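Local atomic coordinates of extracellular sialidase/neuraminidase, putative (Aspergillus fumigatus, PDB entry 2XZI), a protein that hydrolyses terminal sialic acids from glycoconjugates as an exo-sialidase, with a preference for the deaminated sialic acid Kdn that makes it a Kdnase. Residues A[99-105]-A[118-124]; A[142-146]-A[179-183]; A[174-178]-A[204-208]. All coordinates share one frame; numbering follows the deposited sequence. Where two conformers were deposited one is given.

Interaction 1: A[99-105]-A[118-124]; sequences AGTWGNP and FLSWNGA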
# COMPACT_ATOMS: atom_id res chain seq x y z
N ALA A 99 -22.86 1.26 2.45
CA ALA A 99 -22.36 0.41 3.54
C ALA A 99 -21.50 -0.74 2.97
O ALA A 99 -21.24 -1.75 3.65
CB ALA A 99 -23.51 -0.14 4.36
N GLY A 100 -21.08 -0.56 1.73
CA GLY A 100 -20.16 -1.48 1.08
C GLY A 100 -18.72 -1.14 1.43
O GLY A 100 -18.44 -0.28 2.27
N THR A 101 -17.82 -1.83 0.75
CA THR A 101 -16.39 -1.77 1.01
C THR A 101 -15.71 -0.94 -0.06
O THR A 101 -15.76 -1.31 -1.24
CB THR A 101 -15.75 -3.19 0.96
OG1 THR A 101 -16.35 -4.07 1.93
CG2 THR A 101 -14.22 -3.14 1.13
N TRP A 102 -15.11 0.18 0.34
CA TRP A 102 -14.20 0.94 -0.52
C TRP A 102 -12.79 0.72 0.01
O TRP A 102 -12.51 1.06 1.16
CB TRP A 102 -14.51 2.44 -0.47
CG TRP A 102 -15.83 2.83 -1.04
CD1 TRP A 102 -16.98 3.03 -0.35
CD2 TRP A 102 -16.14 3.06 -2.42
NE1 TRP A 102 -18.00 3.38 -1.21
CE2 TRP A 102 -17.51 3.40 -2.49
CE3 TRP A 102 -15.39 3.02 -3.61
CZ2 TRP A 102 -18.15 3.69 -3.70
CZ3 TRP A 102 -16.03 3.31 -4.81
CH2 TRP A 102 -17.40 3.64 -4.84
N GLY A 103 -11.90 0.17 -0.82
CA GLY A 103 -10.57 -0.14 -0.31
C GLY A 103 -9.50 -0.38 -1.33
O GLY A 103 -9.59 0.06 -2.48
N ASN A 104 -8.46 -1.10 -0.90
CA ASN A 104 -7.27 -1.35 -1.72
C ASN A 104 -6.66 -0.07 -2.31
O ASN A 104 -6.42 0.02 -3.51
CB ASN A 104 -7.60 -2.33 -2.86
CG ASN A 104 -7.70 -3.76 -2.38
OD1 ASN A 104 -8.64 -4.13 -1.67
ND2 ASN A 104 -6.72 -4.57 -2.74
N PRO A 105 -6.42 0.96 -1.48
CA PRO A 105 -5.87 2.17 -2.09
C PRO A 105 -4.56 1.92 -2.83
O PRO A 105 -3.63 1.33 -2.28
CB PRO A 105 -5.64 3.10 -0.88
CG PRO A 105 -5.48 2.16 0.26
CD PRO A 105 -6.45 1.07 -0.01
N PHE A 118 -6.42 4.43 -7.64
CA PHE A 118 -7.21 3.25 -7.96
C PHE A 118 -7.70 2.58 -6.68
O PHE A 118 -7.00 2.59 -5.67
CB PHE A 118 -6.39 2.25 -8.79
CG PHE A 118 -6.14 2.69 -10.21
CD1 PHE A 118 -5.03 3.49 -10.54
CD2 PHE A 118 -7.02 2.31 -11.23
CE1 PHE A 118 -4.82 3.92 -11.87
CE2 PHE A 118 -6.81 2.73 -12.56
CZ PHE A 118 -5.70 3.53 -12.86
N LEU A 119 -8.91 2.02 -6.73
CA LEU A 119 -9.55 1.44 -5.55
C LEU A 119 -10.35 0.22 -5.98
O LEU A 119 -10.77 0.15 -7.13
CB LEU A 119 -10.57 2.41 -4.93
CG LEU A 119 -10.12 3.79 -4.49
CD1 LEU A 119 -11.32 4.69 -4.19
CD2 LEU A 119 -9.25 3.66 -3.27
N SER A 120 -10.57 -0.70 -5.04
CA SER A 120 -11.50 -1.80 -5.21
C SER A 120 -12.78 -1.51 -4.42
O SER A 120 -12.76 -0.78 -3.41
CB SER A 120 -10.86 -3.10 -4.71
OG SER A 120 -9.71 -3.46 -5.47
N TRP A 121 -13.90 -2.06 -4.90
CA TRP A 121 -15.18 -1.95 -4.21
C TRP A 121 -15.88 -3.29 -4.25
O TRP A 121 -15.74 -4.04 -5.23
CB TRP A 121 -16.05 -0.92 -4.94
CG TRP A 121 -17.43 -0.78 -4.41
CD1 TRP A 121 -17.82 0.08 -3.43
CD2 TRP A 121 -18.61 -1.51 -4.81
NE1 TRP A 121 -19.16 -0.05 -3.19
CE2 TRP A 121 -19.67 -1.02 -4.02
CE3 TRP A 121 -18.86 -2.53 -5.75
CZ2 TRP A 121 -20.99 -1.51 -4.14
CZ3 TRP A 121 -20.18 -3.02 -5.86
CH2 TRP A 121 -21.21 -2.51 -5.05
N ASN A 122 -16.64 -3.59 -3.21
CA ASN A 122 -17.68 -4.63 -3.27
C ASN A 122 -18.89 -4.18 -2.48
O ASN A 122 -18.81 -3.28 -1.62
CB ASN A 122 -17.20 -6.03 -2.81
CG ASN A 122 -16.60 -6.03 -1.43
OD1 ASN A 122 -15.38 -5.97 -1.27
ND2 ASN A 122 -17.46 -6.09 -0.41
N GLY A 123 -20.02 -4.83 -2.74
CA GLY A 123 -21.28 -4.50 -2.09
C GLY A 123 -21.35 -4.80 -0.62
O GLY A 123 -20.59 -5.63 -0.10
N ALA A 124 -22.33 -4.16 0.03
CA ALA A 124 -22.54 -4.22 1.49
C ALA A 124 -22.83 -5.62 2.03
O ALA A 124 -22.58 -5.89 3.21
CB ALA A 124 -23.67 -3.25 1.88
O HOH W 1 -22.22 -3.79 5.15
O HOH W 2 -20.84 1.04 -0.74
O HOH W 3 -19.00 -6.23 2.32
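W121 lays one edge of its indole on the face of W102. The pair is edge-to-face but tilted, with planes at 57°. From CB outward, W121 first passes a backbone oxygen: W121 CB lies 3.7 Å from T101 O, and CG stays beside it. CD1 meets that oxygen and the W102 ring at once. W121 CD1 comes 3.5 Å from W102 CE2 and sits over the ring's centre. Next on the five-membered ring, W121 NE1 donates to a water in the indole plane, which also accepts from G100 N. The indole is also edge-to-face with H152. CG lies anti to the backbone N of W121 (chi1 175°), which brings the CD1 edge over the W102 ring. W102 itself is edge-to-face with Y154, and its NE1 donates to S97 O.

The backbones form an antiparallel hairpin of the sialidase beta-propeller. T101 with N122 and G103 with S120 are hydrogen-bonded pairs, and W102 with W121 is the non-hydrogen-bonded pair between them. T101 N donates to N122 O at 2.9 Å.

T101 and N122 share the other face. N122 ND2 makes a weak bond to T101 OG1 (3.3 Å, 128°) and a better one to G123 O. T101 OG1 also bonds G66 O, and N122 OD1 accepts from R151. N104 CB packs on S120 OG at 3.5 Å, and S120 OG bonds V185 N. N104 ND2 donates to V185 O, and N104 OD1 accepts from R151. R151 and V185 thus satisfy buried polar groups here and would hold the N104 side chain about 5 Å from the bound deamino-alpha-neuraminic acid.

Interaction 2: A[142-146]-A[179-183]; sequences KIDST and GWAWD. With KDM (deamino-alpha-neuraminic acid), chain C.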
# COMPACT_ATOMS: atom_id res chain seq x y z
N LYS A 142 -21.42 -14.83 -1.13
CA LYS A 142 -20.06 -14.91 -1.66
C LYS A 142 -19.92 -14.01 -2.88
O LYS A 142 -20.78 -13.98 -3.74
CB LYS A 142 -19.70 -16.36 -2.00
CG LYS A 142 -18.24 -16.55 -2.37
CD LYS A 142 -17.88 -18.02 -2.61
CE LYS A 142 -16.39 -18.13 -2.97
NZ LYS A 142 -15.89 -19.54 -3.03
N ILE A 143 -18.82 -13.26 -2.93
CA ILE A 143 -18.49 -12.49 -4.12
C ILE A 143 -18.59 -13.41 -5.34
O ILE A 143 -18.07 -14.53 -5.33
CB ILE A 143 -17.08 -11.87 -3.97
CG1 ILE A 143 -17.09 -10.71 -2.96
CG2 ILE A 143 -16.53 -11.40 -5.32
CD1 ILE A 143 -17.64 -9.42 -3.46
N ASP A 144 -19.29 -12.95 -6.36
CA ASP A 144 -19.53 -13.77 -7.55
C ASP A 144 -19.33 -12.95 -8.82
O ASP A 144 -18.85 -11.82 -8.76
CB ASP A 144 -20.93 -14.43 -7.48
CG ASP A 144 -22.07 -13.43 -7.48
OD1 ASP A 144 -21.96 -12.32 -8.06
OD2 ASP A 144 -23.13 -13.76 -6.89
N SER A 145 -19.68 -13.50 -9.98
CA SER A 145 -19.36 -12.84 -11.23
C SER A 145 -20.46 -11.90 -11.73
O SER A 145 -20.35 -11.35 -12.83
CB SER A 145 -19.00 -13.87 -12.29
OG SER A 145 -20.17 -14.56 -12.71
N THR A 146 -21.50 -11.69 -10.94
CA THR A 146 -22.58 -10.79 -11.34
C THR A 146 -22.13 -9.35 -11.14
O THR A 146 -21.17 -9.09 -10.39
CB THR A 146 -23.86 -11.00 -10.51
OG1 THR A 146 -23.63 -10.58 -9.15
CG2 THR A 146 -24.31 -12.47 -10.54
N GLY A 179 -16.13 -11.82 -16.56
CA GLY A 179 -16.33 -13.08 -15.85
C GLY A 179 -15.64 -13.17 -14.51
O GLY A 179 -15.76 -14.18 -13.82
N TRP A 180 -14.88 -12.14 -14.14
CA TRP A 180 -14.21 -12.15 -12.85
C TRP A 180 -15.18 -11.91 -11.69
O TRP A 180 -16.20 -11.22 -11.84
CB TRP A 180 -13.07 -11.12 -12.82
CG TRP A 180 -11.78 -11.61 -13.46
CD1 TRP A 180 -11.63 -12.51 -14.50
CD2 TRP A 180 -10.46 -11.21 -13.11
NE1 TRP A 180 -10.30 -12.69 -14.79
CE2 TRP A 180 -9.56 -11.91 -13.94
CE3 TRP A 180 -9.94 -10.33 -12.13
CZ2 TRP A 180 -8.17 -11.75 -13.85
CZ3 TRP A 180 -8.56 -10.18 -12.05
CH2 TRP A 180 -7.69 -10.87 -12.91
N ALA A 181 -14.85 -12.49 -10.54
CA ALA A 181 -15.60 -12.29 -9.31
C ALA A 181 -14.71 -11.50 -8.36
O ALA A 181 -14.75 -10.27 -8.36
CB ALA A 181 -16.03 -13.63 -8.72
N TRP A 182 -13.84 -12.19 -7.62
CA TRP A 182 -12.86 -11.47 -6.80
C TRP A 182 -11.92 -10.67 -7.70
O TRP A 182 -11.64 -11.05 -8.85
CB TRP A 182 -12.06 -12.41 -5.89
CG TRP A 182 -11.19 -11.65 -4.93
CD1 TRP A 182 -9.82 -11.54 -4.98
CD2 TRP A 182 -11.61 -10.90 -3.78
NE1 TRP A 182 -9.37 -10.75 -3.93
CE2 TRP A 182 -10.45 -10.34 -3.19
CE3 TRP A 182 -12.87 -10.64 -3.20
CZ2 TRP A 182 -10.51 -9.55 -2.03
CZ3 TRP A 182 -12.92 -9.84 -2.04
CH2 TRP A 182 -11.75 -9.31 -1.48
N ASP A 183 -11.46 -9.53 -7.18
CA ASP A 183 -10.44 -8.72 -7.82
C ASP A 183 -9.74 -7.92 -6.74
O ASP A 183 -10.24 -7.81 -5.61
CB ASP A 183 -11.02 -7.75 -8.87
CG ASP A 183 -9.94 -7.05 -9.69
OD1 ASP A 183 -8.83 -7.63 -9.84
OD2 ASP A 183 -10.20 -5.91 -10.16
C2 KDM C . -6.37 -9.73 3.76
C1 KDM C . -5.19 -10.06 4.66
C3 KDM C . -6.68 -8.22 3.81
C4 KDM C . -7.35 -7.68 2.52
C5 KDM C . -7.92 -8.76 1.59
C6 KDM C . -6.80 -9.78 1.25
C7 KDM C . -7.32 -11.03 0.52
C8 KDM C . -6.15 -11.90 0.05
C9 KDM C . -6.65 -13.17 -0.63
O5 KDM C . -8.51 -8.18 0.40
O1A KDM C . -4.91 -9.28 5.60
O1B KDM C . -4.59 -11.13 4.38
O4 KDM C . -8.41 -6.81 2.91
O6 KDM C . -6.06 -10.23 2.43
O7 KDM C . -8.14 -11.78 1.42
O8 KDM C . -5.34 -11.19 -0.91
O9 KDM C . -7.33 -12.78 -1.83
O2 KDM C . -7.46 -10.48 4.31
O HOH W 4 -17.96 -10.82 -13.97
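I143 packs its CG2 methyl against the backbone between A181 and W182. I143 CG2 is 3.5 Å from A181 C and 3.6 Å from W182 N. This is the tight part of the contact. With CG2 anti to the backbone N of I143, that methyl faces the 181-182 peptide, while CG1 turns to W182. I143 CG1 comes in at the edge of the W182 indole, 4.2 Å from W182 CE3. A181 CB points back at the D144 carbonyl, and A181 CA makes a CH...O contact of 3.3 Å with D144 O.

Two loops of the sialidase propeller meet here, and one carries W182 of the ligand pocket. The far edge of that indole faces the bound deamino-alpha-neuraminic acid, with W182 CZ2 3.4 Å from its O5, in the ring plane. R151 makes a cation-pi contact with W182.

The solvent side is looser. S145 CB only brushes G179 O at 3.6 Å, and no direct hydrogen bond crosses the contact. One water donates to both S145 O and W180 O, at 2.7 and 2.8 Å. Nearby, D144 OD1 accepts from T146 N, an Asx turn, and from T146 OG1.

Interaction 3: A[174-178]-A[204-208]; sequences ELTPD and GRNII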
# COMPACT_ATOMS: atom_id res chain seq x y z
N GLU A 174 -13.79 -1.86 -18.34
CA GLU A 174 -12.66 -1.49 -19.17
C GLU A 174 -11.37 -2.19 -18.74
O GLU A 174 -10.54 -2.58 -19.58
CB GLU A 174 -12.48 0.03 -19.13
CG GLU A 174 -13.58 0.85 -19.85
CD GLU A 174 -14.94 0.90 -19.13
OE1 GLU A 174 -15.00 0.81 -17.88
OE2 GLU A 174 -15.96 1.06 -19.84
N LEU A 175 -11.19 -2.36 -17.43
CA LEU A 175 -9.88 -2.75 -16.89
C LEU A 175 -9.87 -3.99 -16.02
O LEU A 175 -8.81 -4.38 -15.50
CB LEU A 175 -9.26 -1.57 -16.10
CG LEU A 175 -9.02 -0.28 -16.88
CD1 LEU A 175 -8.56 0.84 -15.98
CD2 LEU A 175 -8.02 -0.49 -18.02
N THR A 176 -11.03 -4.62 -15.87
CA THR A 176 -11.09 -5.94 -15.22
C THR A 176 -11.58 -6.95 -16.24
O THR A 176 -12.56 -6.69 -16.95
CB THR A 176 -12.01 -5.93 -13.98
OG1 THR A 176 -11.65 -4.82 -13.15
CG2 THR A 176 -11.88 -7.24 -13.17
N PRO A 177 -10.91 -8.11 -16.34
CA PRO A 177 -11.42 -9.07 -17.34
C PRO A 177 -12.85 -9.51 -17.04
O PRO A 177 -13.27 -9.59 -15.87
CB PRO A 177 -10.47 -10.25 -17.20
CG PRO A 177 -9.18 -9.64 -16.68
CD PRO A 177 -9.62 -8.55 -15.76
N ASP A 178 -13.59 -9.79 -18.12
CA ASP A 178 -14.97 -10.25 -18.00
C ASP A 178 -15.05 -11.62 -17.31
O ASP A 178 -14.16 -12.46 -17.43
CB ASP A 178 -15.64 -10.32 -19.38
CG ASP A 178 -15.89 -8.95 -19.99
OD1 ASP A 178 -15.93 -7.92 -19.28
OD2 ASP A 178 -16.08 -8.90 -21.23
N GLY A 204 -3.45 -10.44 -11.15
CA GLY A 204 -3.26 -11.09 -12.45
C GLY A 204 -2.86 -10.18 -13.61
O GLY A 204 -2.86 -10.61 -14.76
N ARG A 205 -2.50 -8.92 -13.34
CA ARG A 205 -2.32 -7.96 -14.43
C ARG A 205 -1.69 -6.68 -13.94
O ARG A 205 -1.76 -6.37 -12.75
CB ARG A 205 -3.68 -7.64 -15.06
CG ARG A 205 -4.60 -6.74 -14.22
CD ARG A 205 -6.05 -7.02 -14.61
NE ARG A 205 -7.03 -6.09 -14.04
CZ ARG A 205 -7.55 -6.14 -12.81
NH1 ARG A 205 -7.13 -7.03 -11.92
NH2 ARG A 205 -8.51 -5.28 -12.49
N ASN A 206 -1.06 -5.95 -14.86
CA ASN A 206 -0.74 -4.53 -14.62
C ASN A 206 -1.73 -3.67 -15.39
O ASN A 206 -2.19 -4.04 -16.47
CB ASN A 206 0.66 -4.18 -15.11
CG ASN A 206 1.75 -4.88 -14.36
OD1 ASN A 206 1.70 -5.03 -13.14
ND2 ASN A 206 2.79 -5.28 -15.09
N ILE A 207 -2.05 -2.52 -14.82
CA ILE A 207 -2.80 -1.50 -15.54
C ILE A 207 -1.78 -0.47 -16.02
O ILE A 207 -0.98 0.02 -15.24
CB ILE A 207 -3.86 -0.85 -14.62
CG1 ILE A 207 -4.93 -1.89 -14.28
CG2 ILE A 207 -4.53 0.34 -15.31
CD1 ILE A 207 -5.72 -1.59 -13.03
N ILE A 208 -1.79 -0.19 -17.31
CA ILE A 208 -0.80 0.70 -17.89
C ILE A 208 -1.46 1.99 -18.33
O ILE A 208 -2.50 1.97 -19.02
CB ILE A 208 -0.13 0.06 -19.13
CG1 ILE A 208 0.23 -1.42 -18.88
CG2 ILE A 208 1.04 0.91 -19.61
CD1 ILE A 208 1.23 -1.68 -17.73
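NE and NH2 of R205 both point at L175 O. This joins the end of the short helix 172-175 to strand 205-210 of the sialidase beta-propeller. NE makes the straighter bond, 2.9 Å from R205 NE to L175 O, with an N-H...O angle of 150°, and it lies in the carbonyl plane. NH2 reaches the same oxygen at a wider distance, 3.2 Å from R205 NH2 to L175 O, and comes from above that plane. The oxygen sits at the edge of the guanidinium, in its plane. Two donors on one acceptor would hold the group against rotation.

P177 lies over one face of the guanidinium, with P177 CD 4.0 Å from R205 NE. T176 OG1 comes near R205 NH2, but the angle is poor for a hydrogen bond. A weak bond links T176 OG1 to D183 OD2 instead. T176 is the first residue to leave helical angles, and the chain turns here past the arginine.

Two residues along the strand from R205, I207 meets L175 of the helix through their methyls. The two side chains lie roughly perpendicular. L153 of strand 152-158 touches both, as well as R205.

The second shell positions the arginine. Its NH1 makes a salt bridge with D183 OD1 and also donates to M203 O. D183 would probably offset the buried positive charge of R205 and fix the rotation of its guanidinium. CG of R205 lies between the backbone N and the carbonyl carbon (chi1 73°), and the chain then runs extended to NE, toward the helix end. The apolar part of the contact closes with L175 CD1 at 4.1 Å from I207 CG2.

In the fold
Interactions 1 and 3 are buried, while interaction 2 lies at the surface. Interaction 1 is a hairpin within one propeller sheet. Interaction 3 ties a helix end to the neighbouring sheet, and interaction 2 joins two loops. Their chemistry follows: backbone ladder and indoles in interaction 1, van der Waals contact and water in interaction 2, an arginine clamped on a backbone carbonyl in interaction 3. The segments 142-146, 174-178, 179-183 and 204-208 alternate along the chain. Residues bridge the contacts. F118 of interaction 1 reaches I207 and L175. Interaction 2 touches both others, through I143 CD1, 3.5 Å from N122 CB, toward interaction 1 and through D183 of 179-183 toward interaction 3.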